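Local coordinates for protein 3-polyprenyl-4-hydroxybenzoate decarboxylase and related decarboxylases (Pelotomaculum thermopropionicum, PDB 6H6X) that binds prenylated FMN together with manganese and potassium ions and, as a UbiD-family enzyme, probably catalyses the decarboxylation of aromatic acids, at residues V145-I150 against V208-I213; L166-W171 against Q201-L206. The protein carries 8 engineered substitutions. All blocks are in the same frame, centred on the assembly; numbering follows the deposited sequence.

Contact 1 (V145-I150 against V208-I213); sequences VRNVSI and VDELEI. With MN (manganese (II) ion), chain H; K (potassium ion), chain G; 4LU (1-deoxy-5-O-phosphono-1-(3,3,4,5-tetramethyl-9,11-dioxo-2,3,8,9,10,11-hexahydro-7H-quinolino[1,8-fg]pteridin-12-ium-7-y l)-D-ribitol), chain I.
Arg146 and Asp209 carry the charged part of this contact between a strand and the start of a helix. The guanidinium comes side-on and gives two hydrogens to the same oxygen: Arg146 NE lies 2.7 Å from Asp209 OD2. The second donor, Arg146 NH2, meets Asp209 OD2 at 2.6 Å and nearly in line with the C-O bond. OD2 lies close to the guanidinium plane, yet both nitrogens bind this one oxygen and the planes of the two groups are 61° apart, so the salt bridge is not a flat two-on-two pair. A bend in the arginine at chi3 (58°) swings the group over to the carboxylate, and Glu233 holds its NH1. The other oxygen, Asp209 OD1, caps the helix by accepting from Leu211 N at 2.8 Å, so both oxygens of this N-cap residue are engaged.

Leu211 packs beside the bridge. Its CD1 lies 3.7 Å above one face of the Arg146 guanidinium, toward the rim, while Val148 CG2 meets Leu211 CG at 3.6 Å.

Glu210 joins the strand to the metals. Glu210 OE1 accepts from Val148 N at 2.9 Å in a fairly straight bond (163°), the hydrogen arriving from above the carboxylate plane. This bond probably limits rotation of the carboxylate, whose other oxygen, Glu210 OE2, bridges both ions, 2.3 Å from manganese and 2.6 Å from potassium. Asn147 uses both ends of its amide, OD1 on manganese and ND2 as donor to phosphate oxygen O2P of the cofactor, and Val148 O is a further potassium ligand. His169 completes the protein ligands of manganese. Further along the strand, Ile150 N donates to the ribityl hydroxyl O2'. Together these groups form the paired-metal, phosphate-binding site of prenylated FMN in a UbiD-family enzyme.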
ATOM      1  N   VAL B 145       4.720 -11.028 -43.101  1.00 72.83           N
ATOM      2  CA  VAL B 145       3.880 -10.438 -42.061  1.00 71.98           C
ATOM      3  C   VAL B 145       4.618  -9.373 -41.206  1.00 63.60           C
ATOM      4  O   VAL B 145       5.838  -9.454 -40.987  1.00 49.72           O
ATOM      5  CB  VAL B 145       3.258 -11.509 -41.129  1.00 83.76           C
ATOM      6  CG1 VAL B 145       2.354 -12.452 -41.930  1.00 85.40           C
ATOM      7  CG2 VAL B 145       4.336 -12.260 -40.324  1.00 84.31           C
ATOM      8  N   ARG B 146       3.850  -8.388 -40.749  1.00 60.24           N
ATOM      9  CA  ARG B 146       4.364  -7.278 -39.970  1.00 61.51           C
ATOM     10  C   ARG B 146       4.214  -7.522 -38.462  1.00 58.43           C
ATOM     11  O   ARG B 146       3.165  -7.992 -38.011  1.00 58.21           O
ATOM     12  CB  ARG B 146       3.616  -6.014 -40.345  1.00 60.50           C
ATOM     13  CG  ARG B 146       4.264  -4.753 -39.809  1.00 57.91           C
ATOM     14  CD  ARG B 146       3.824  -3.571 -40.666  1.00 59.11           C
ATOM     15  NE  ARG B 146       2.368  -3.449 -40.677  1.00 57.99           N
ATOM     16  CZ  ARG B 146       1.661  -2.726 -41.549  1.00 53.59           C
ATOM     17  NH1 ARG B 146       2.236  -2.015 -42.492  1.00 57.30           N
ATOM     18  NH2 ARG B 146       0.356  -2.680 -41.429  1.00 52.76           N
ATOM     19  N   ASN B 147       5.252  -7.164 -37.704  1.00 51.34           N
ATOM     20  CA  ASN B 147       5.236  -7.189 -36.246  1.00 47.62           C
ATOM     21  C   ASN B 147       5.739  -5.857 -35.660  1.00 44.72           C
ATOM     22  O   ASN B 147       6.610  -5.218 -36.223  1.00 42.95           O
ATOM     23  CB  ASN B 147       6.131  -8.329 -35.757  1.00 51.31           C
ATOM     24  CG  ASN B 147       5.895  -8.692 -34.288  1.00 55.78           C
ATOM     25  OD1 ASN B 147       4.932  -9.404 -33.966  1.00 52.31           O
ATOM     26  ND2 ASN B 147       6.808  -8.231 -33.383  1.00 57.06           N
ATOM     27  N   VAL B 148       5.213  -5.497 -34.494  1.00 42.85           N
ATOM     28  CA  VAL B 148       5.658  -4.349 -33.742  1.00 42.79           C
ATOM     29  C   VAL B 148       6.001  -4.816 -32.307  1.00 43.62           C
ATOM     30  O   VAL B 148       5.256  -5.560 -31.708  1.00 44.10           O
ATOM     31  CB  VAL B 148       4.554  -3.301 -33.685  1.00 42.21           C
ATOM     32  CG1 VAL B 148       5.029  -2.023 -33.015  1.00 37.46           C
ATOM     33  CG2 VAL B 148       3.974  -3.072 -35.088  1.00 47.79           C
ATOM     34  N   SER B 149       7.125  -4.353 -31.787  1.00 42.86           N
ATOM     35  CA  SER B 149       7.522  -4.560 -30.392  1.00 47.98           C
ATOM     36  C   SER B 149       8.400  -3.389 -29.919  1.00 42.33           C
ATOM     37  O   SER B 149       8.863  -2.575 -30.729  1.00 43.45           O
ATOM     38  CB  SER B 149       8.308  -5.896 -30.264  1.00 46.85           C
ATOM     39  OG  SER B 149       9.221  -6.067 -31.346  1.00 49.48           O
ATOM     40  N   ILE B 150       8.636  -3.322 -28.608  1.00 40.74           N
ATOM     41  CA  ILE B 150       9.479  -2.270 -28.054  1.00 39.41           C
ATOM     42  C   ILE B 150      10.727  -2.919 -27.475  1.00 40.14           C
ATOM     43  O   ILE B 150      10.634  -3.822 -26.640  1.00 39.37           O
ATOM     44  CB  ILE B 150       8.741  -1.471 -26.955  1.00 38.03           C
ATOM     45  CG1 ILE B 150       7.588  -0.701 -27.574  1.00 40.61           C
ATOM     46  CG2 ILE B 150       9.707  -0.505 -26.233  1.00 38.43           C
ATOM     47  CD1 ILE B 150       6.813   0.144 -26.567  1.00 41.59           C
ATOM     48  N   VAL B 208      -0.072 -11.751 -36.334  1.00 74.97           N
ATOM     49  CA  VAL B 208      -1.036 -10.637 -36.275  1.00 75.98           C
ATOM     50  C   VAL B 208      -0.306  -9.321 -36.038  1.00 70.61           C
ATOM     51  O   VAL B 208       0.544  -9.183 -35.148  1.00 65.63           O
ATOM     52  CB  VAL B 208      -2.243 -10.865 -35.325  1.00 75.29           C
ATOM     53  CG1 VAL B 208      -1.806 -11.265 -33.957  1.00 87.15           C
ATOM     54  CG2 VAL B 208      -3.123  -9.627 -35.227  1.00 74.21           C
ATOM     55  N   ASP B 209      -0.674  -8.361 -36.874  1.00 65.06           N
ATOM     56  CA  ASP B 209       0.035  -7.112 -37.015  1.00 57.43           C
ATOM     57  C   ASP B 209      -0.455  -6.187 -35.902  1.00 51.59           C
ATOM     58  O   ASP B 209      -1.630  -5.784 -35.847  1.00 44.39           O
ATOM     59  CB  ASP B 209      -0.241  -6.557 -38.422  1.00 61.41           C
ATOM     60  CG  ASP B 209       0.321  -5.168 -38.647  1.00 63.12           C
ATOM     61  OD1 ASP B 209       0.996  -4.610 -37.762  1.00 64.42           O
ATOM     62  OD2 ASP B 209       0.071  -4.629 -39.743  1.00 59.72           O
ATOM     63  N   GLU B 210       0.454  -5.854 -34.989  1.00 42.02           N
ATOM     64  CA  GLU B 210       0.070  -4.939 -33.912  1.00 46.28           C
ATOM     65  C   GLU B 210      -0.342  -3.554 -34.367  1.00 39.54           C
ATOM     66  O   GLU B 210      -1.089  -2.893 -33.654  1.00 39.72           O
ATOM     67  CB  GLU B 210       1.142  -4.858 -32.847  1.00 48.17           C
ATOM     68  CG  GLU B 210       1.257  -6.177 -32.109  1.00 48.58           C
ATOM     69  CD  GLU B 210       2.333  -7.091 -32.664  1.00 46.56           C
ATOM     70  OE1 GLU B 210       2.753  -6.987 -33.858  1.00 43.53           O
ATOM     71  OE2 GLU B 210       2.783  -7.908 -31.843  1.00 47.40           O
ATOM     72  N   LEU B 211       0.068  -3.113 -35.541  1.00 36.13           N
ATOM     73  CA  LEU B 211      -0.447  -1.793 -36.046  1.00 38.84           C
ATOM     74  C   LEU B 211      -1.962  -1.850 -36.346  1.00 39.00           C
ATOM     75  O   LEU B 211      -2.669  -0.875 -36.168  1.00 41.87           O
ATOM     76  CB  LEU B 211       0.330  -1.339 -37.284  1.00 37.73           C
ATOM     77  CG  LEU B 211       1.814  -1.062 -37.086  1.00 40.20           C
ATOM     78  CD1 LEU B 211       2.412  -0.529 -38.386  1.00 41.55           C
ATOM     79  CD2 LEU B 211       2.093  -0.071 -35.957  1.00 39.64           C
ATOM     80  N   GLU B 212      -2.442  -3.018 -36.741  1.00 47.63           N
ATOM     81  CA  GLU B 212      -3.877  -3.286 -36.947  1.00 47.72           C
ATOM     82  C   GLU B 212      -4.646  -3.367 -35.655  1.00 40.85           C
ATOM     83  O   GLU B 212      -5.799  -2.919 -35.571  1.00 42.83           O
ATOM     84  CB  GLU B 212      -4.060  -4.563 -37.791  1.00 48.79           C
ATOM     85  CG  GLU B 212      -3.515  -4.342 -39.186  1.00 52.46           C
ATOM     86  CD  GLU B 212      -3.774  -5.473 -40.171  1.00 59.67           C
ATOM     87  OE1 GLU B 212      -4.072  -6.624 -39.769  1.00 67.70           O
ATOM     88  OE2 GLU B 212      -3.637  -5.205 -41.380  1.00 60.60           O
ATOM     89  N   ILE B 213      -3.991  -3.859 -34.610  1.00 42.95           N
ATOM     90  CA  ILE B 213      -4.569  -3.790 -33.284  1.00 39.86           C
ATOM     91  C   ILE B 213      -4.703  -2.329 -32.849  1.00 39.33           C
ATOM     92  O   ILE B 213      -5.751  -1.888 -32.370  1.00 35.03           O
ATOM     93  CB  ILE B 213      -3.759  -4.635 -32.288  1.00 44.50           C
ATOM     94  CG1 ILE B 213      -3.816  -6.115 -32.695  1.00 44.60           C
ATOM     95  CG2 ILE B 213      -4.348  -4.506 -30.889  1.00 45.64           C
ATOM     96  CD1 ILE B 213      -2.747  -6.970 -32.049  1.00 48.56           C
TER
HETATM   97 MN    MN H 502       3.861  -9.879 -32.459  1.00 61.91          MN
HETATM   98  K     K G 501       4.164  -7.262 -29.704  1.00 51.54           K
HETATM   99  C9  4LU I 503       8.521  -3.287 -23.491  1.00 56.45           C
HETATM  100  C8  4LU I 503       8.340  -1.953 -23.017  1.00 49.77           C
HETATM  101  C7  4LU I 503       9.408  -1.149 -22.607  1.00 47.98           C
HETATM  102  C10 4LU I 503      11.278  -5.694 -24.352  1.00 57.01           C
HETATM  103  C6  4LU I 503      10.764  -1.811 -22.439  1.00 50.55           C
HETATM  104  N3  4LU I 503      13.734  -6.357 -25.502  1.00 57.60           N
HETATM  105  C2  4LU I 503      12.634  -7.148 -25.719  1.00 58.97           C
HETATM  106  C13 4LU I 503      12.159   0.196 -21.236  1.00 50.40           C
HETATM  107  C5  4LU I 503      12.082  -1.093 -22.028  1.00 51.50           C
HETATM  108  C1  4LU I 503      13.235  -3.256 -22.250  1.00 53.93           C
HETATM  109  O2  4LU I 503      12.740  -8.179 -26.453  1.00 59.62           O
HETATM  110  N1  4LU I 503      11.431  -6.813 -25.164  1.00 56.51           N
HETATM  111  C4  4LU I 503      13.690  -5.235 -24.724  1.00 57.66           C
HETATM  112  O4  4LU I 503      14.717  -4.527 -24.564  1.00 55.60           O
HETATM  113  C4A 4LU I 503      12.383  -4.852 -24.083  1.00 55.83           C
HETATM  114  N5  4LU I 503      12.230  -3.671 -23.284  1.00 55.88           N
HETATM  115  C3  4LU I 503      13.315  -1.929 -22.040  1.00 56.76           C
HETATM  116  C12 4LU I 503      12.440  -0.438 -23.393  1.00 54.10           C
HETATM  117  C5A 4LU I 503      10.936  -3.113 -23.090  1.00 50.93           C
HETATM  118  C7M 4LU I 503       9.162   0.270 -22.097  1.00 53.52           C
HETATM  119  C8M 4LU I 503       6.920  -1.454 -23.056  1.00 52.53           C
HETATM  120  C9A 4LU I 503       9.771  -3.940 -23.514  1.00 52.64           C
HETATM  121  N10 4LU I 503      10.015  -5.335 -23.815  1.00 50.44           N
HETATM  122  C1' 4LU I 503       8.914  -6.262 -24.064  1.00 54.91           C
HETATM  123  C2' 4LU I 503       8.385  -6.370 -25.513  1.00 56.20           C
HETATM  124  O2' 4LU I 503       8.221  -5.104 -26.160  1.00 55.03           O
HETATM  125  C3' 4LU I 503       7.017  -7.032 -25.455  1.00 57.27           C
HETATM  126  O3' 4LU I 503       7.096  -8.219 -24.662  1.00 54.84           O
HETATM  127  C4' 4LU I 503       6.451  -7.309 -26.851  1.00 58.26           C
HETATM  128  O4' 4LU I 503       5.005  -7.510 -26.879  1.00 47.19           O
HETATM  129  C5' 4LU I 503       7.057  -8.499 -27.576  1.00 58.22           C
HETATM  130  O5' 4LU I 503       6.309  -8.463 -28.811  1.00 62.64           O
HETATM  131  P   4LU I 503       6.198  -9.729 -29.824  1.00 61.63           P
HETATM  132  O2P 4LU I 503       5.519  -9.218 -31.107  1.00 59.05           O
HETATM  133  O3P 4LU I 503       7.666 -10.144 -30.136  1.00 50.87           O
HETATM  134  O1P 4LU I 503       5.338 -10.743 -29.068  1.00 60.88           O
HETATM  135  O   HOH W   1       2.839 -10.434 -30.367  1.00 49.64           O

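Contact 2 (L166-W171 against Q201-L206). With MN (manganese (II) ion), chain H; K (potassium ion), chain G; 4LU (1-deoxy-5-O-phosphono-1-(3,3,4,5-tetramethyl-9,11-dioxo-2,3,8,9,10,11-hexahydro-7H-quinolino[1,8-fg]pteridin-12-ium-7-y l)-D-ribitol), chain I.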
ATOM      1  N   LEU B 166      14.639 -10.272 -27.030  1.00 70.16           N
ATOM      2  CA  LEU B 166      14.228 -11.516 -26.366  1.00 77.23           C
ATOM      3  C   LEU B 166      13.687 -12.511 -27.418  1.00 82.52           C
ATOM      4  O   LEU B 166      13.294 -12.093 -28.511  1.00 81.38           O
ATOM      5  CB  LEU B 166      13.177 -11.223 -25.286  1.00 77.88           C
ATOM      6  CG  LEU B 166      13.659 -10.263 -24.185  1.00 89.92           C
ATOM      7  CD1 LEU B 166      12.501  -9.830 -23.272  1.00 93.33           C
ATOM      8  CD2 LEU B 166      14.812 -10.858 -23.391  1.00 85.17           C
ATOM      9  N   PRO B 167      13.688 -13.827 -27.114  1.00 81.42           N
ATOM     10  CA  PRO B 167      13.224 -14.835 -28.088  1.00 80.55           C
ATOM     11  C   PRO B 167      11.682 -14.859 -28.280  1.00 79.19           C
ATOM     12  O   PRO B 167      10.975 -15.715 -27.731  1.00 74.29           O
ATOM     13  CB  PRO B 167      13.767 -16.148 -27.502  1.00 83.99           C
ATOM     14  CG  PRO B 167      13.784 -15.890 -26.031  1.00 90.92           C
ATOM     15  CD  PRO B 167      14.237 -14.457 -25.899  1.00 84.21           C
ATOM     16  N   ARG B 168      11.205 -13.896 -29.068  1.00 78.45           N
ATOM     17  CA  ARG B 168       9.775 -13.674 -29.365  1.00 77.91           C
ATOM     18  C   ARG B 168       9.699 -13.435 -30.908  1.00 76.70           C
ATOM     19  O   ARG B 168      10.507 -13.993 -31.650  1.00 66.75           O
ATOM     20  CB  ARG B 168       9.209 -12.489 -28.547  1.00 83.65           C
ATOM     21  CG  ARG B 168       9.121 -12.634 -27.019  1.00 91.81           C
ATOM     22  CD  ARG B 168       7.901 -13.430 -26.537  1.00102.11           C
ATOM     23  NE  ARG B 168       6.636 -13.051 -27.198  1.00111.72           N
ATOM     24  CZ  ARG B 168       5.671 -13.888 -27.616  1.00100.40           C
ATOM     25  NH1 ARG B 168       5.756 -15.209 -27.458  1.00 90.77           N
ATOM     26  NH2 ARG B 168       4.585 -13.388 -28.212  1.00101.98           N
ATOM     27  N   HIS B 169       8.800 -12.585 -31.409  1.00 63.77           N
ATOM     28  CA  HIS B 169       8.608 -12.481 -32.857  1.00 59.91           C
ATOM     29  C   HIS B 169       9.745 -11.823 -33.633  1.00 64.29           C
ATOM     30  O   HIS B 169      10.126 -12.321 -34.682  1.00 67.97           O
ATOM     31  CB  HIS B 169       7.262 -11.835 -33.186  1.00 58.10           C
ATOM     32  CG  HIS B 169       6.101 -12.602 -32.636  1.00 63.60           C
ATOM     33  ND1 HIS B 169       4.869 -12.039 -32.414  1.00 63.52           N
ATOM     34  CD2 HIS B 169       6.001 -13.896 -32.230  1.00 68.42           C
ATOM     35  CE1 HIS B 169       4.056 -12.947 -31.905  1.00 65.55           C
ATOM     36  NE2 HIS B 169       4.715 -14.087 -31.789  1.00 68.78           N
ATOM     37  N   LEU B 170      10.285 -10.708 -33.165  1.00 58.72           N
ATOM     38  CA  LEU B 170      11.364 -10.070 -33.875  1.00 58.98           C
ATOM     39  C   LEU B 170      12.574 -11.007 -34.003  1.00 63.04           C
ATOM     40  O   LEU B 170      13.236 -11.044 -35.025  1.00 63.81           O
ATOM     41  CB  LEU B 170      11.771  -8.807 -33.144  1.00 58.83           C
ATOM     42  CG  LEU B 170      12.887  -8.033 -33.843  1.00 59.98           C
ATOM     43  CD1 LEU B 170      12.467  -7.632 -35.262  1.00 61.87           C
ATOM     44  CD2 LEU B 170      13.275  -6.819 -33.019  1.00 54.64           C
ATOM     45  N   TRP B 171      12.873 -11.739 -32.940  1.00 71.03           N
ATOM     46  CA  TRP B 171      13.936 -12.754 -32.962  1.00 77.20           C
ATOM     47  C   TRP B 171      13.721 -13.811 -34.060  1.00 77.42           C
ATOM     48  O   TRP B 171      14.650 -14.159 -34.793  1.00 80.29           O
ATOM     49  CB  TRP B 171      14.009 -13.429 -31.597  1.00 75.34           C
ATOM     50  CG  TRP B 171      15.098 -14.430 -31.479  1.00 78.55           C
ATOM     51  CD1 TRP B 171      14.957 -15.790 -31.417  1.00 73.37           C
ATOM     52  CD2 TRP B 171      16.503 -14.162 -31.407  1.00 72.97           C
ATOM     53  NE1 TRP B 171      16.187 -16.378 -31.319  1.00 77.57           N
ATOM     54  CE2 TRP B 171      17.158 -15.413 -31.298  1.00 73.97           C
ATOM     55  CE3 TRP B 171      17.276 -12.985 -31.416  1.00 75.78           C
ATOM     56  CZ2 TRP B 171      18.569 -15.535 -31.187  1.00 74.88           C
ATOM     57  CZ3 TRP B 171      18.692 -13.103 -31.318  1.00 81.07           C
ATOM     58  CH2 TRP B 171      19.314 -14.376 -31.201  1.00 75.72           C
ATOM     59  N   GLN B 201       2.432  -4.002 -27.226  1.00 40.87           N
ATOM     60  CA  GLN B 201       2.609  -4.992 -26.156  1.00 44.90           C
ATOM     61  C   GLN B 201       1.645  -6.173 -26.214  1.00 43.40           C
ATOM     62  O   GLN B 201       1.671  -7.016 -25.349  1.00 51.37           O
ATOM     63  CB  GLN B 201       2.482  -4.267 -24.798  1.00 41.07           C
ATOM     64  CG  GLN B 201       3.517  -3.168 -24.652  1.00 41.31           C
ATOM     65  CD  GLN B 201       4.924  -3.737 -24.846  1.00 48.28           C
ATOM     66  OE1 GLN B 201       5.621  -3.499 -25.882  1.00 46.94           O
ATOM     67  NE2 GLN B 201       5.339  -4.532 -23.870  1.00 44.41           N
ATOM     68  N   ALA B 202       0.754  -6.229 -27.190  1.00 51.01           N
ATOM     69  CA  ALA B 202      -0.066  -7.457 -27.386  1.00 60.66           C
ATOM     70  C   ALA B 202       0.812  -8.690 -27.651  1.00 66.26           C
ATOM     71  O   ALA B 202       1.765  -8.667 -28.480  1.00 61.23           O
ATOM     72  CB  ALA B 202      -1.068  -7.295 -28.513  1.00 62.17           C
ATOM     73  N   THR B 203       0.487  -9.740 -26.914  1.00 77.02           N
ATOM     74  CA  THR B 203       1.128 -11.034 -27.038  1.00 83.89           C
ATOM     75  C   THR B 203       0.135 -11.857 -27.842  1.00 81.47           C
ATOM     76  O   THR B 203      -0.982 -12.118 -27.386  1.00 78.84           O
ATOM     77  CB  THR B 203       1.386 -11.667 -25.650  1.00 91.66           C
ATOM     78  OG1 THR B 203       2.026 -10.714 -24.785  1.00 80.86           O
ATOM     79  CG2 THR B 203       2.253 -12.938 -25.774  1.00 94.24           C
ATOM     80  N   THR B 204       0.532 -12.214 -29.054  1.00 77.48           N
ATOM     81  CA  THR B 204      -0.351 -12.897 -29.987  1.00 81.23           C
ATOM     82  C   THR B 204       0.374 -14.070 -30.609  1.00 83.14           C
ATOM     83  O   THR B 204       1.596 -14.254 -30.407  1.00 70.77           O
ATOM     84  CB  THR B 204      -0.820 -11.968 -31.127  1.00 85.67           C
ATOM     85  OG1 THR B 204       0.222 -11.854 -32.128  1.00 74.31           O
ATOM     86  CG2 THR B 204      -1.232 -10.569 -30.594  1.00 87.07           C
ATOM     87  N   ARG B 205      -0.382 -14.852 -31.374  1.00 92.15           N
ATOM     88  CA  ARG B 205       0.208 -15.927 -32.168  1.00102.24           C
ATOM     89  C   ARG B 205       0.988 -15.258 -33.308  1.00102.61           C
ATOM     90  O   ARG B 205       0.859 -14.055 -33.549  1.00 87.73           O
ATOM     91  CB  ARG B 205      -0.844 -16.952 -32.643  1.00101.97           C
ATOM     92  CG  ARG B 205      -1.308 -16.802 -34.094  1.00103.88           C
ATOM     93  CD  ARG B 205      -2.816 -16.901 -34.237  1.00103.01           C
ATOM     94  NE  ARG B 205      -3.225 -16.151 -35.427  1.00103.55           N
ATOM     95  CZ  ARG B 205      -4.383 -15.516 -35.600  1.00 94.87           C
ATOM     96  NH1 ARG B 205      -5.338 -15.516 -34.662  1.00 89.35           N
ATOM     97  NH2 ARG B 205      -4.597 -14.875 -36.755  1.00 84.32           N
ATOM     98  N   LEU B 206       1.773 -16.057 -34.019  1.00114.11           N
ATOM     99  CA  LEU B 206       2.922 -15.553 -34.780  1.00115.96           C
ATOM    100  C   LEU B 206       2.657 -14.496 -35.884  1.00116.64           C
ATOM    101  O   LEU B 206       3.569 -13.730 -36.217  1.00123.94           O
ATOM    102  CB  LEU B 206       3.715 -16.744 -35.335  1.00115.68           C
ATOM    103  CG  LEU B 206       5.068 -16.500 -36.006  1.00116.02           C
ATOM    104  CD1 LEU B 206       5.974 -15.619 -35.160  1.00119.61           C
ATOM    105  CD2 LEU B 206       5.735 -17.839 -36.294  1.00119.73           C
TER
HETATM  106 MN    MN H 502       3.861  -9.879 -32.459  1.00 61.91          MN
HETATM  107  K     K G 501       4.164  -7.262 -29.704  1.00 51.54           K
HETATM  108  C9  4LU I 503       8.521  -3.287 -23.491  1.00 56.45           C
HETATM  109  C8  4LU I 503       8.340  -1.953 -23.017  1.00 49.77           C
HETATM  110  C7  4LU I 503       9.408  -1.149 -22.607  1.00 47.98           C
HETATM  111  C10 4LU I 503      11.278  -5.694 -24.352  1.00 57.01           C
HETATM  112  C6  4LU I 503      10.764  -1.811 -22.439  1.00 50.55           C
HETATM  113  N3  4LU I 503      13.734  -6.357 -25.502  1.00 57.60           N
HETATM  114  C2  4LU I 503      12.634  -7.148 -25.719  1.00 58.97           C
HETATM  115  C13 4LU I 503      12.159   0.196 -21.236  1.00 50.40           C
HETATM  116  C5  4LU I 503      12.082  -1.093 -22.028  1.00 51.50           C
HETATM  117  C1  4LU I 503      13.235  -3.256 -22.250  1.00 53.93           C
HETATM  118  O2  4LU I 503      12.740  -8.179 -26.453  1.00 59.62           O
HETATM  119  N1  4LU I 503      11.431  -6.813 -25.164  1.00 56.51           N
HETATM  120  C4  4LU I 503      13.690  -5.235 -24.724  1.00 57.66           C
HETATM  121  O4  4LU I 503      14.717  -4.527 -24.564  1.00 55.60           O
HETATM  122  C4A 4LU I 503      12.383  -4.852 -24.083  1.00 55.83           C
HETATM  123  N5  4LU I 503      12.230  -3.671 -23.284  1.00 55.88           N
HETATM  124  C3  4LU I 503      13.315  -1.929 -22.040  1.00 56.76           C
HETATM  125  C12 4LU I 503      12.440  -0.438 -23.393  1.00 54.10           C
HETATM  126  C5A 4LU I 503      10.936  -3.113 -23.090  1.00 50.93           C
HETATM  127  C7M 4LU I 503       9.162   0.270 -22.097  1.00 53.52           C
HETATM  128  C8M 4LU I 503       6.920  -1.454 -23.056  1.00 52.53           C
HETATM  129  C9A 4LU I 503       9.771  -3.940 -23.514  1.00 52.64           C
HETATM  130  N10 4LU I 503      10.015  -5.335 -23.815  1.00 50.44           N
HETATM  131  C1' 4LU I 503       8.914  -6.262 -24.064  1.00 54.91           C
HETATM  132  C2' 4LU I 503       8.385  -6.370 -25.513  1.00 56.20           C
HETATM  133  O2' 4LU I 503       8.221  -5.104 -26.160  1.00 55.03           O
HETATM  134  C3' 4LU I 503       7.017  -7.032 -25.455  1.00 57.27           C
HETATM  135  O3' 4LU I 503       7.096  -8.219 -24.662  1.00 54.84           O
HETATM  136  C4' 4LU I 503       6.451  -7.309 -26.851  1.00 58.26           C
HETATM  137  O4' 4LU I 503       5.005  -7.510 -26.879  1.00 47.19           O
HETATM  138  C5' 4LU I 503       7.057  -8.499 -27.576  1.00 58.22           C
HETATM  139  O5' 4LU I 503       6.309  -8.463 -28.811  1.00 62.64           O
HETATM  140  P   4LU I 503       6.198  -9.729 -29.824  1.00 61.63           P
HETATM  141  O2P 4LU I 503       5.519  -9.218 -31.107  1.00 59.05           O
HETATM  142  O3P 4LU I 503       7.666 -10.144 -30.136  1.00 50.87           O
HETATM  143  O1P 4LU I 503       5.338 -10.743 -29.068  1.00 60.88           O
HETATM  144  O   HOH W   1       2.839 -10.434 -30.367  1.00 49.64           O
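The His169 imidazole lies between Leu206 and the cofactor phosphate. Leu206 CA and O cover one face, with Leu206 CA 4.2 Å from the ring centroid in an off-centre CH-pi contact. Phosphate oxygen O1P sits over the opposite face, near the rim, and Thr204 O lies at the edge in the ring plane, 3.2 Å from His169 CE1. This is the metal-phosphate end of the prenylated FMN pocket of a UbiD-family enzyme. With its faces and edge bordered in this way, the ring presents His169 ND1 to manganese at 2.4 Å. The Leu206 side chain runs antiparallel past that of His169, Leu206 CD1 touching His169 CD2 at 3.4 Å.

Arg168 has O1P and Thr204 O near its guanidinium plane. Bends at chi2 (-80°) and chi3 (-45°) curl the chain back to the phosphate, where Arg168 NH2 donates to cofactor O1P at 2.9 Å and NE adds a weak bond. Thr203 CG2 packs obliquely against the same NH2. Arg168 is also the N-cap of helix 169-179, whose first amide, His169 N, donates to cofactor O3P at 3.0 Å; the helix end probably adds favourable electrostatics for the phosphate.

At the other end of the loop, the Gln201 side chain bends at chi2 and lays its amide against the C8M methyl and ribityl chain of the cofactor. Cutting this side chain back to an alanine is likely to leave the C8M methyl without this cover and the ribityl chain freer to move. Ala202 O ligates potassium and also accepts, at 2.8 Å, from the oxygen of the manganese-bound water, which in turn donates to O1P.

The two contacts lie side by side, their centres about 9 Å apart, within the family's Rift-related domain. In chain order, strand 146-157 comes first, then the start of helix 169-179, the loop 201-206 and the start of helix 210-217, so both segments of contact 2 fall between the two of contact 1 in the sequence. Strand 146-157 belongs to the large antiparallel sheet, whereas the later segments bring helix starts and loop carbonyls to the site. Manganese, potassium, the cofactor phosphate and one water are common to both contacts. Neither ion is served by one contact alone: all four segments contribute to the site, so its assembly probably depends on their coming together in the folded domain.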